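Local coordinates for protein nisin leader peptide-processing serine protease NisP (PDB 4MZD) that is a subtilisin-like serine protease thought to cut the leader peptide from the nisin precursor during biosynthesis of this antibiotic, at residues D67-D70 with D74-Y77; H107-N112 with G159-V164; G115-N120 with A194-K199; N171-F176 with I190-D195. All coordinates share one frame; numbering follows the deposited sequence.

Interaction 1: residues D67-D70 with D74-Y77; sequences DFWD and DMKY
The indole of W69 takes the aliphatic chain of K76 over one of its faces, while M75 comes up to its six-membered ring at a slant. On the lysine side the CG methylene sits 3.5 Å above the ring plane, toward the rim, with W69 CZ2 to K76 CG at 3.6 Å, and CE follows over the same face near NE1. M75 meets the indole through the root of its chain, CB lying 3.8 Å from W69 CZ3; beyond CG the thioether bends away, where M75 packs on V164.

K76 leaves the helix with CG beside the backbone N (chi1 -67°) and is fully extended from there, which carries its ammonium past the indole to D70. K76 NZ stops 4.0 Å from D70 OD1, further than a salt bridge, and 3.8 Å from D70 O.

No hydrogen bond joins 67-70 to 74-77. The contact of this short 3-10 turn with the helix that follows it therefore rests on apolar methylenes against an indole, with D70 and K76 adding, at most, a modest electrostatic attraction near the surface.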
loop_
_atom_site.group_PDB
_atom_site.type_symbol
_atom_site.label_atom_id
_atom_site.label_comp_id
_atom_site.label_asym_id
_atom_site.label_seq_id
_atom_site.Cartn_x
_atom_site.Cartn_y
_atom_site.Cartn_z
ATOM N N ASP A 67 -20.837 12.709 -5.293
ATOM C CA ASP A 67 -21.781 11.920 -6.074
ATOM C C ASP A 67 -21.643 10.421 -5.902
ATOM O O ASP A 67 -22.637 9.701 -5.981
ATOM C CB ASP A 67 -21.639 12.236 -7.557
ATOM C CG ASP A 67 -22.037 13.647 -7.889
ATOM O OD1 ASP A 67 -22.961 14.182 -7.234
ATOM O OD2 ASP A 67 -21.429 14.215 -8.817
ATOM N N PHE A 68 -20.419 9.942 -5.696
ATOM C CA PHE A 68 -20.185 8.503 -5.709
ATOM C C PHE A 68 -19.893 7.924 -4.323
ATOM O O PHE A 68 -19.499 6.762 -4.197
ATOM C CB PHE A 68 -19.073 8.160 -6.706
ATOM C CG PHE A 68 -19.405 8.520 -8.141
ATOM C CD1 PHE A 68 -20.677 8.316 -8.658
ATOM C CD2 PHE A 68 -18.437 9.071 -8.972
ATOM C CE1 PHE A 68 -20.973 8.646 -9.981
ATOM C CE2 PHE A 68 -18.729 9.396 -10.291
ATOM C CZ PHE A 68 -19.998 9.184 -10.789
ATOM N N TRP A 69 -20.110 8.713 -3.276
ATOM C CA TRP A 69 -19.939 8.215 -1.919
ATOM C C TRP A 69 -20.712 6.918 -1.682
ATOM O O TRP A 69 -20.220 6.005 -1.015
ATOM C CB TRP A 69 -20.377 9.279 -0.913
ATOM C CG TRP A 69 -20.472 8.795 0.492
ATOM C CD1 TRP A 69 -21.612 8.624 1.221
ATOM C CD2 TRP A 69 -19.388 8.419 1.346
ATOM N NE1 TRP A 69 -21.306 8.170 2.479
ATOM C CE2 TRP A 69 -19.946 8.040 2.585
ATOM C CE3 TRP A 69 -18.000 8.376 1.191
ATOM C CZ2 TRP A 69 -19.166 7.619 3.659
ATOM C CZ3 TRP A 69 -17.225 7.955 2.259
ATOM C CH2 TRP A 69 -17.811 7.583 3.476
ATOM N N ASP A 70 -21.917 6.826 -2.235
ATOM C CA ASP A 70 -22.742 5.641 -2.021
ATOM C C ASP A 70 -22.119 4.357 -2.563
ATOM O O ASP A 70 -22.475 3.263 -2.126
ATOM C CB ASP A 70 -24.136 5.843 -2.619
ATOM C CG ASP A 70 -24.965 6.839 -1.834
ATOM O OD1 ASP A 70 -24.701 7.001 -0.625
ATOM O OD2 ASP A 70 -25.886 7.447 -2.422
ATOM N N ASP A 74 -16.377 0.442 1.099
ATOM C CA ASP A 74 -15.102 0.211 1.762
ATOM C C ASP A 74 -14.703 1.398 2.645
ATOM O O ASP A 74 -14.120 1.225 3.719
ATOM C CB ASP A 74 -14.027 -0.080 0.708
ATOM C CG ASP A 74 -13.858 1.057 -0.287
ATOM O OD1 ASP A 74 -14.876 1.554 -0.816
ATOM O OD2 ASP A 74 -12.698 1.460 -0.535
ATOM N N MET A 75 -15.027 2.603 2.184
ATOM C CA MET A 75 -14.770 3.817 2.945
ATOM C C MET A 75 -15.788 3.949 4.077
ATOM O O MET A 75 -15.445 4.346 5.186
ATOM C CB MET A 75 -14.800 5.038 2.016
ATOM C CG MET A 75 -13.866 6.169 2.373
ATOM S SD MET A 75 -12.126 5.673 2.543
ATOM C CE MET A 75 -11.470 5.437 0.890
ATOM N N LYS A 76 -17.043 3.605 3.806
ATOM C CA LYS A 76 -18.046 3.606 4.866
ATOM C C LYS A 76 -17.607 2.686 6.004
ATOM O O LYS A 76 -17.810 2.987 7.183
ATOM C CB LYS A 76 -19.408 3.154 4.334
ATOM C CG LYS A 76 -20.049 4.098 3.340
ATOM C CD LYS A 76 -21.391 3.540 2.905
ATOM C CE LYS A 76 -22.029 4.362 1.804
ATOM N NZ LYS A 76 -23.388 3.827 1.514
ATOM N N TYR A 77 -17.005 1.560 5.644
ATOM C CA TYR A 77 -16.607 0.566 6.632
ATOM C C TYR A 77 -15.617 1.132 7.661
ATOM O O TYR A 77 -15.751 0.908 8.862
ATOM C CB TYR A 77 -16.012 -0.655 5.929
ATOM C CG TYR A 77 -15.765 -1.828 6.840
ATOM C CD1 TYR A 77 -16.711 -2.832 6.979
ATOM C CD2 TYR A 77 -14.579 -1.938 7.558
ATOM C CE1 TYR A 77 -16.482 -3.913 7.814
ATOM C CE2 TYR A 77 -14.344 -3.006 8.390
ATOM C CZ TYR A 77 -15.299 -3.992 8.515
ATOM O OH TYR A 77 -15.060 -5.057 9.353
#

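Interaction 2: residues H107-N112 with G159-V164; sequences HPDLSN and GNILGV
D109, with CG beside its backbone N (chi1 -68°), directs its carboxylate to the backbone of N160 and I161, where it carries the hydrogen bonding between 107-112 and 159-164. The stronger bond runs from N160 N to D109 OD1, 2.9 Å long and fairly straight at 159°; its donor stands 44° out of the carboxylate plane. The second, from I161 N to D109 OD2, is weak at 3.5 Å. OD2 has a further partner in the hydroxyl of Y346, which is also hydrogen-bonded to N160 ND2, so that both side chains converge on one tyrosine.

A second set of bonds shapes the loop that presents the aspartate. D109 N donates to H107 ND1 over 3.1 Å, almost in the imidazole plane, and H107 NE2 is hydrogen-bonded to W345 O; a neutral ring protonated on NE2 would suit both. H107 O in turn accepts from L110 N and S111 N, at 2.9 Å each, curling the chain tightly.

Van der Waals contacts are few but close. G159 CA lies 3.3 Å from D109 OD1, and the CG1 branch of I161 approaches D109 OD2 to 3.8 Å.

The contact lies away from the predicted charge-relay residues, but both loops follow elements that carry them. HPDL, downstream of D100 in strand 95-100, is a familiar part of the sequence around the subtilase aspartate, and 159-164 follows helix 147-156, which begins at H147. The contact thus ties together loops trailing two conserved elements of the subtilisin fold.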
loop_
_atom_site.group_PDB
_atom_site.type_symbol
_atom_site.label_atom_id
_atom_site.label_comp_id
_atom_site.label_asym_id
_atom_site.label_seq_id
_atom_site.Cartn_x
_atom_site.Cartn_y
_atom_site.Cartn_z
ATOM N N HIS A 107 -6.184 14.961 -11.884
ATOM C CA HIS A 107 -7.446 14.343 -11.509
ATOM C C HIS A 107 -8.237 15.314 -10.629
ATOM O O HIS A 107 -7.710 15.801 -9.634
ATOM C CB HIS A 107 -7.238 13.033 -10.762
ATOM C CG HIS A 107 -8.490 12.226 -10.669
ATOM N ND1 HIS A 107 -9.584 12.645 -9.940
ATOM C CD2 HIS A 107 -8.856 11.076 -11.285
ATOM C CE1 HIS A 107 -10.560 11.765 -10.087
ATOM N NE2 HIS A 107 -10.144 10.804 -10.896
ATOM N N PRO A 108 -9.503 15.602 -10.982
ATOM C CA PRO A 108 -10.228 16.629 -10.223
ATOM C C PRO A 108 -10.376 16.350 -8.724
ATOM O O PRO A 108 -10.471 17.315 -7.963
ATOM C CB PRO A 108 -11.604 16.683 -10.913
ATOM C CG PRO A 108 -11.714 15.396 -11.655
ATOM C CD PRO A 108 -10.311 15.082 -12.098
ATOM N N ASP A 109 -10.402 15.087 -8.303
ATOM C CA ASP A 109 -10.556 14.810 -6.882
ATOM C C ASP A 109 -9.234 14.893 -6.125
ATOM O O ASP A 109 -9.231 14.894 -4.892
ATOM C CB ASP A 109 -11.145 13.420 -6.652
ATOM C CG ASP A 109 -12.584 13.289 -7.112
ATOM O OD1 ASP A 109 -13.290 14.311 -7.272
ATOM O OD2 ASP A 109 -13.009 12.123 -7.281
ATOM N N LEU A 110 -8.122 14.941 -6.863
ATOM C CA LEU A 110 -6.781 14.844 -6.276
ATOM C C LEU A 110 -5.928 16.100 -6.384
ATOM O O LEU A 110 -5.032 16.300 -5.581
ATOM C CB LEU A 110 -5.985 13.711 -6.935
ATOM C CG LEU A 110 -6.637 12.328 -6.972
ATOM C CD1 LEU A 110 -5.743 11.321 -7.686
ATOM C CD2 LEU A 110 -6.981 11.857 -5.569
ATOM N N SER A 111 -6.205 16.943 -7.370
ATOM C CA SER A 111 -5.282 18.028 -7.679
ATOM C C SER A 111 -5.026 18.960 -6.493
ATOM O O SER A 111 -3.903 19.440 -6.310
ATOM C CB SER A 111 -5.752 18.810 -8.906
ATOM O OG SER A 111 -7.041 19.361 -8.703
ATOM N N ASN A 112 -6.052 19.203 -5.681
ATOM C CA ASN A 112 -5.914 20.102 -4.539
ATOM C C ASN A 112 -5.166 19.496 -3.355
ATOM O O ASN A 112 -4.910 20.188 -2.371
ATOM C CB ASN A 112 -7.283 20.617 -4.096
ATOM C CG ASN A 112 -7.877 21.600 -5.075
ATOM O OD1 ASN A 112 -7.195 22.080 -5.979
ATOM N ND2 ASN A 112 -9.153 21.922 -4.889
ATOM N N GLY A 159 -13.731 14.872 -3.479
ATOM C CA GLY A 159 -14.635 15.351 -4.502
ATOM C C GLY A 159 -15.752 14.365 -4.740
ATOM O O GLY A 159 -16.584 14.126 -3.866
ATOM N N ASN A 160 -15.769 13.774 -5.926
ATOM C CA ASN A 160 -16.842 12.853 -6.273
ATOM C C ASN A 160 -16.765 11.549 -5.482
ATOM O O ASN A 160 -17.788 10.892 -5.253
ATOM C CB ASN A 160 -16.852 12.619 -7.780
ATOM C CG ASN A 160 -16.869 13.922 -8.558
ATOM O OD1 ASN A 160 -17.609 14.846 -8.223
ATOM N ND2 ASN A 160 -16.046 14.009 -9.592
ATOM N N ILE A 161 -15.547 11.178 -5.082
ATOM C CA ILE A 161 -15.343 10.188 -4.031
ATOM C C ILE A 161 -14.503 10.826 -2.938
ATOM O O ILE A 161 -13.904 11.893 -3.135
ATOM C CB ILE A 161 -14.662 8.884 -4.524
ATOM C CG1 ILE A 161 -13.209 9.123 -4.925
ATOM C CG2 ILE A 161 -15.455 8.247 -5.647
ATOM C CD1 ILE A 161 -12.424 7.853 -5.076
ATOM N N LEU A 162 -14.471 10.163 -1.787
ATOM C CA LEU A 162 -13.693 10.615 -0.638
ATOM C C LEU A 162 -12.673 9.561 -0.238
ATOM O O LEU A 162 -12.981 8.362 -0.169
ATOM C CB LEU A 162 -14.606 10.875 0.559
ATOM C CG LEU A 162 -15.574 12.038 0.365
ATOM C CD1 LEU A 162 -16.572 12.095 1.508
ATOM C CD2 LEU A 162 -14.838 13.361 0.222
ATOM N N GLY A 163 -11.456 10.009 0.039
ATOM C CA GLY A 163 -10.453 9.166 0.658
ATOM C C GLY A 163 -10.646 9.111 2.162
ATOM O O GLY A 163 -11.612 9.675 2.692
ATOM N N VAL A 164 -9.736 8.451 2.871
ATOM C CA VAL A 164 -9.852 8.401 4.323
ATOM C C VAL A 164 -9.566 9.754 4.964
ATOM O O VAL A 164 -10.046 10.034 6.064
ATOM C CB VAL A 164 -8.924 7.343 4.967
ATOM C CG1 VAL A 164 -9.406 5.935 4.648
ATOM C CG2 VAL A 164 -7.460 7.571 4.591
#

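Interaction 3: residues G115-N120 with A194-K199; sequences GNYFKN and ADDGNK
Y117 sets its ring obliquely against D196, just past the end of helix 183-195. Both side chains place CG beside the backbone N, with chi1 of -61° for Y117, and these torsions bring the root of the tyrosine against the carboxylate. Y117 CB meets D196 OD2 at 3.5 Å and Y117 CD1 meets D196 CG at 3.6 Å. Ring and carboxylate planes are inclined by 36°, so the two do not stack squarely. Further out, D196 O lies 4.0 Å above the ring plane of Y117, over its centre.

No direct hydrogen bond crosses the contact. A water does so instead, donating to D196 OD2 at 2.7 Å and to F118 O at 3.0 Å. The same OD2 is hydrogen-bonded to the hydroxyl of Y173, and together these two partners should restrict rotation of the carboxylate; OD1 forms a salt bridge with R192 in one of that residue's conformers.

The backbone at D196 is set by a Schellman motif: G197, with positive phi, closes the helix and donates from its N to A194 O at 3.0 Å.

Strand 117-120 runs parallel to strand 169-174 at this side of the sheet, and Y117 also packs on Y173. The end of helix 183-195 thereby rests beside two neighbouring strands, with N198 hydrogen-bonded to N171 as the chain turns toward strand 200-210.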
loop_
_atom_site.group_PDB
_atom_site.type_symbol
_atom_site.label_atom_id
_atom_site.label_comp_id
_atom_site.label_asym_id
_atom_site.label_seq_id
_atom_site.Cartn_x
_atom_site.Cartn_y
_atom_site.Cartn_z
ATOM N N GLY A 115 1.206 17.941 -2.840
ATOM C CA GLY A 115 2.242 18.684 -2.159
ATOM C C GLY A 115 3.330 19.133 -3.112
ATOM O O GLY A 115 3.233 18.972 -4.331
ATOM N N ASN A 116 4.387 19.693 -2.547
ATOM C CA ASN A 116 5.428 20.312 -3.345
ATOM C C ASN A 116 6.641 19.423 -3.564
ATOM O O ASN A 116 7.613 19.846 -4.186
ATOM C CB ASN A 116 5.866 21.620 -2.691
ATOM C CG ASN A 116 4.764 22.655 -2.668
ATOM O OD1 ASN A 116 3.845 22.618 -3.483
ATOM N ND2 ASN A 116 4.854 23.590 -1.738
ATOM N N TYR A 117 6.590 18.194 -3.063
ATOM C CA TYR A 117 7.739 17.302 -3.143
ATOM C C TYR A 117 7.431 16.090 -4.009
ATOM O O TYR A 117 6.349 15.511 -3.928
ATOM C CB TYR A 117 8.175 16.858 -1.746
ATOM C CG TYR A 117 8.586 18.010 -0.869
ATOM C CD1 TYR A 117 9.903 18.431 -0.818
ATOM C CD2 TYR A 117 7.651 18.688 -0.103
ATOM C CE1 TYR A 117 10.278 19.498 -0.022
ATOM C CE2 TYR A 117 8.014 19.756 0.693
ATOM C CZ TYR A 117 9.324 20.156 0.732
ATOM O OH TYR A 117 9.677 21.219 1.534
ATOM N N PHE A 118 8.398 15.691 -4.826
ATOM C CA PHE A 118 8.178 14.581 -5.743
ATOM C C PHE A 118 9.506 14.140 -6.312
ATOM O O PHE A 118 10.467 14.906 -6.348
ATOM C CB PHE A 118 7.252 15.000 -6.891
ATOM C CG PHE A 118 7.742 16.209 -7.646
ATOM C CD1 PHE A 118 8.590 16.077 -8.741
ATOM C CD2 PHE A 118 7.377 17.483 -7.237
ATOM C CE1 PHE A 118 9.054 17.196 -9.416
ATOM C CE2 PHE A 118 7.830 18.600 -7.915
ATOM C CZ PHE A 118 8.670 18.456 -9.001
ATOM N N LYS A 119 9.557 12.900 -6.770
ATOM C CA LYS A 119 10.732 12.418 -7.466
ATOM C C LYS A 119 10.387 11.171 -8.253
ATOM O O LYS A 119 9.642 10.313 -7.787
ATOM C CB LYS A 119 11.854 12.090 -6.484
ATOM C CG LYS A 119 13.216 11.953 -7.145
ATOM C CD LYS A 119 13.786 13.313 -7.534
ATOM C CE LYS A 119 14.039 14.195 -6.320
ATOM N NZ LYS A 119 14.608 15.525 -6.700
ATOM N N ASN A 120 10.957 11.083 -9.447
ATOM C CA ASN A 120 10.939 9.860 -10.236
ATOM C C ASN A 120 12.213 9.067 -9.974
ATOM O O ASN A 120 13.317 9.569 -10.219
ATOM C CB ASN A 120 10.838 10.208 -11.714
ATOM C CG ASN A 120 10.897 8.989 -12.598
ATOM O OD1 ASN A 120 10.480 7.896 -12.203
ATOM N ND2 ASN A 120 11.409 9.164 -13.809
ATOM N N ALA A 194 11.399 10.369 3.210
ATOM C CA ALA A 194 11.730 10.765 4.575
ATOM C C ALA A 194 12.466 12.102 4.588
ATOM O O ALA A 194 12.179 12.974 5.415
ATOM C CB ALA A 194 12.555 9.689 5.253
ATOM N N ASP A 195 13.407 12.273 3.666
ATOM C CA ASP A 195 14.145 13.532 3.567
ATOM C C ASP A 195 13.237 14.718 3.254
ATOM O O ASP A 195 13.508 15.834 3.684
ATOM C CB ASP A 195 15.263 13.426 2.533
ATOM C CG ASP A 195 16.455 12.636 3.047
ATOM O OD1 ASP A 195 16.634 12.581 4.279
ATOM O OD2 ASP A 195 17.205 12.069 2.224
ATOM N N ASP A 196 12.163 14.469 2.511
ATOM C CA ASP A 196 11.212 15.516 2.155
ATOM C C ASP A 196 10.204 15.802 3.273
ATOM O O ASP A 196 9.318 16.640 3.109
ATOM C CB ASP A 196 10.463 15.160 0.873
ATOM C CG ASP A 196 11.335 15.201 -0.370
ATOM O OD1 ASP A 196 12.460 15.751 -0.325
ATOM O OD2 ASP A 196 10.864 14.685 -1.409
ATOM N N GLY A 197 10.320 15.091 4.392
ATOM C CA GLY A 197 9.513 15.386 5.564
ATOM C C GLY A 197 8.153 14.712 5.632
ATOM O O GLY A 197 7.314 15.110 6.439
ATOM N N ASN A 198 7.928 13.695 4.806
ATOM C CA ASN A 198 6.686 12.937 4.878
ATOM C C ASN A 198 6.708 12.036 6.094
ATOM O O ASN A 198 7.457 11.060 6.127
ATOM C CB ASN A 198 6.519 12.060 3.641
ATOM C CG ASN A 198 6.395 12.865 2.377
ATOM O OD1 ASN A 198 5.345 13.446 2.099
ATOM N ND2 ASN A 198 7.471 12.918 1.605
ATOM N N LYS A 199 5.874 12.317 7.086
ATOM C CA LYS A 199 5.933 11.521 8.303
ATOM C C LYS A 199 5.260 10.154 8.169
ATOM O O LYS A 199 5.486 9.279 9.008
ATOM C CB LYS A 199 5.401 12.305 9.496
ATOM C CG LYS A 199 6.242 13.550 9.806
ATOM C CD LYS A 199 7.746 13.247 9.918
ATOM C CE LYS A 199 8.583 14.529 9.996
ATOM N NZ LYS A 199 10.062 14.272 10.047
HETATM O O HOH W 1 12.109 14.803 -3.835
#

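Interaction 4: residues N171-F176 with I190-D195; sequences NIYRVF and IRRAAD
Y173 points its CB from strand 169-174 toward helix 183-195, and CG lies beside the backbone N (chi1 -56°), which carries the ring up to R192 and A193. Along one side of the phenol, CD1 and then CE1 near the CG methylene of R192, CE1 to 3.9 Å; this approach is oblique to the ring, and the arginine chain bends away beyond CG. On the other side CD2 and CE2 lie beneath A193, with CE2 3.7 Å from A193 CB. That methyl stands over the ring face, 4.0 Å from the centroid and 23° off the normal, a CH-pi contact. CZ comes to 3.8 Å from A193 CA. At the tip, OH passes 3.9 Å from A193 CA and finds its polar partners, N198 and D196, beyond the helix.

A193 is small, consistent with the close approach, 7.3 Å between Y173 CA and A193 CA. This is helix-on-sheet packing, helix 183-195 lying against strand 169-174 of the central sheet of the subtilisin-like fold. A193 covers one face of the ring, while the buried hydroxyl is satisfied by its two polar partners; together these fix the phenol at both its face and its tip.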
loop_
_atom_site.group_PDB
_atom_site.type_symbol
_atom_site.label_atom_id
_atom_site.label_comp_id
_atom_site.label_asym_id
_atom_site.label_seq_id
_atom_site.Cartn_x
_atom_site.Cartn_y
_atom_site.Cartn_z
ATOM N N ASN A 171 2.677 13.638 -1.389
ATOM C CA ASN A 171 3.861 13.840 -2.204
ATOM C C ASN A 171 4.165 12.535 -2.931
ATOM O O ASN A 171 3.892 11.462 -2.398
ATOM C CB ASN A 171 5.029 14.300 -1.335
ATOM C CG ASN A 171 4.810 15.693 -0.774
ATOM O OD1 ASN A 171 4.528 16.634 -1.511
ATOM N ND2 ASN A 171 4.912 15.822 0.535
ATOM N N ILE A 172 4.702 12.623 -4.143
ATOM C CA ILE A 172 4.674 11.513 -5.089
ATOM C C ILE A 172 6.065 11.031 -5.472
ATOM O O ILE A 172 6.880 11.802 -5.977
ATOM C CB ILE A 172 3.936 11.946 -6.372
ATOM C CG1 ILE A 172 2.570 12.547 -6.025
ATOM C CG2 ILE A 172 3.842 10.800 -7.363
ATOM C CD1 ILE A 172 1.662 11.613 -5.288
ATOM N N TYR A 173 6.306 9.736 -5.260
ATOM C CA TYR A 173 7.598 9.113 -5.537
ATOM C C TYR A 173 7.361 7.942 -6.477
ATOM O O TYR A 173 6.774 6.931 -6.091
ATOM C CB TYR A 173 8.287 8.702 -4.221
ATOM C CG TYR A 173 8.412 9.917 -3.341
ATOM C CD1 TYR A 173 9.444 10.827 -3.528
ATOM C CD2 TYR A 173 7.443 10.217 -2.394
ATOM C CE1 TYR A 173 9.518 11.988 -2.780
ATOM C CE2 TYR A 173 7.511 11.379 -1.638
ATOM C CZ TYR A 173 8.550 12.255 -1.832
ATOM O OH TYR A 173 8.607 13.409 -1.085
ATOM N N ARG A 174 7.776 8.101 -7.732
ATOM C CA ARG A 174 7.457 7.115 -8.753
ATOM C C ARG A 174 8.533 6.043 -8.846
ATOM O O ARG A 174 9.708 6.347 -9.076
ATOM C CB ARG A 174 7.261 7.783 -10.115
ATOM C CG ARG A 174 6.799 6.811 -11.188
ATOM C CD ARG A 174 6.230 7.471 -12.429
ATOM N NE ARG A 174 7.239 8.053 -13.304
ATOM C CZ ARG A 174 7.873 7.408 -14.284
ATOM N NH1 ARG A 174 8.749 8.063 -15.033
ATOM N NH2 ARG A 174 7.627 6.134 -14.535
ATOM N N VAL A 175 8.111 4.789 -8.677
ATOM C CA VAL A 175 9.011 3.642 -8.755
ATOM C C VAL A 175 8.544 2.587 -9.758
ATOM O O VAL A 175 9.146 1.521 -9.858
ATOM C CB VAL A 175 9.264 2.988 -7.373
ATOM C CG1 VAL A 175 9.913 3.983 -6.420
ATOM C CG2 VAL A 175 7.978 2.415 -6.792
ATOM N N PHE A 176 7.480 2.876 -10.501
ATOM C CA PHE A 176 7.051 2.006 -11.592
ATOM C C PHE A 176 6.896 2.824 -12.855
ATOM O O PHE A 176 6.454 3.977 -12.810
ATOM C CB PHE A 176 5.689 1.358 -11.324
ATOM C CG PHE A 176 5.690 0.345 -10.217
ATOM C CD1 PHE A 176 5.916 -1.000 -10.480
ATOM C CD2 PHE A 176 5.451 0.736 -8.910
ATOM C CE1 PHE A 176 5.900 -1.933 -9.461
ATOM C CE2 PHE A 176 5.451 -0.185 -7.885
ATOM C CZ PHE A 176 5.670 -1.525 -8.161
ATOM N N ILE A 190 12.165 5.545 -0.388
ATOM C CA ILE A 190 11.908 5.641 1.044
ATOM C C ILE A 190 12.769 6.740 1.661
ATOM O O ILE A 190 12.281 7.581 2.417
ATOM C CB ILE A 190 12.175 4.294 1.749
ATOM C CG1 ILE A 190 11.119 3.257 1.341
ATOM C CG2 ILE A 190 12.208 4.482 3.262
ATOM C CD1 ILE A 190 11.498 1.820 1.703
ATOM N N ARG A 191 14.053 6.738 1.325
ATOM C CA ARG A 191 14.962 7.754 1.849
ATOM C C ARG A 191 14.539 9.154 1.421
ATOM O O ARG A 191 14.542 10.089 2.228
ATOM C CB ARG A 191 16.391 7.480 1.388
ATOM C CG ARG A 191 16.972 6.205 1.947
ATOM C CD ARG A 191 18.363 5.965 1.391
ATOM N NE ARG A 191 18.900 4.682 1.825
ATOM C CZ ARG A 191 19.587 4.505 2.947
ATOM N NH1 ARG A 191 19.830 5.536 3.752
ATOM N NH2 ARG A 191 20.030 3.293 3.265
ATOM N N ARG A 192 14.178 9.297 0.151
ATOM C CA ARG A 192 13.780 10.593 -0.393
ATOM C C ARG A 192 12.489 11.099 0.247
ATOM O O ARG A 192 12.366 12.282 0.571
ATOM C CB ARG A 192 13.615 10.497 -1.912
ATOM C CG ARG A 192 13.381 11.825 -2.613
ATOM C CD ARG A 192 14.608 12.726 -2.520
ATOM N NE ARG A 192 14.479 13.725 -1.466
ATOM C CZ ARG A 192 15.474 14.507 -1.060
ATOM N NH1 ARG A 192 16.678 14.382 -1.603
ATOM N NH2 ARG A 192 15.271 15.401 -0.104
ATOM N N ALA A 193 11.525 10.204 0.426
ATOM C CA ALA A 193 10.268 10.577 1.058
ATOM C C ALA A 193 10.500 11.040 2.494
ATOM O O ALA A 193 9.870 11.991 2.945
ATOM C CB ALA A 193 9.288 9.422 1.012
ATOM N N ALA A 194 11.399 10.369 3.210
ATOM C CA ALA A 194 11.730 10.765 4.575
ATOM C C ALA A 194 12.466 12.102 4.588
ATOM O O ALA A 194 12.179 12.974 5.415
ATOM C CB ALA A 194 12.555 9.689 5.253
ATOM N N ASP A 195 13.407 12.273 3.666
ATOM C CA ASP A 195 14.145 13.532 3.567
ATOM C C ASP A 195 13.237 14.718 3.254
ATOM O O ASP A 195 13.508 15.834 3.684
ATOM C CB ASP A 195 15.263 13.426 2.533
ATOM C CG ASP A 195 16.455 12.636 3.047
ATOM O OD1 ASP A 195 16.634 12.581 4.279
ATOM O OD2 ASP A 195 17.205 12.069 2.224
#

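How the interactions relate
The four contacts form two pairs, their centres 20 to 29 Å apart. Interactions 1 and 2, with centres 13 Å apart, meet where F68 N bonds to N160 O (2.8 Å, probable), joining the segment at the start of the modelled chain to the loops at 107-112 and 159-164. Interactions 3 and 4, only 6 Å apart, share A194 and D195 of helix 183-195 and reach adjacent parallel strands, 117-120 and 169-174, of the same sheet. This helix belongs to a crossover from strand 169-174 to strand 200-210, which flank strand 95-100. Interaction 1 closes first along the chain; 2 and 3 alternate in their segments, 2 closes before 4 opens, and 3 and 4 end together around helix 183-195.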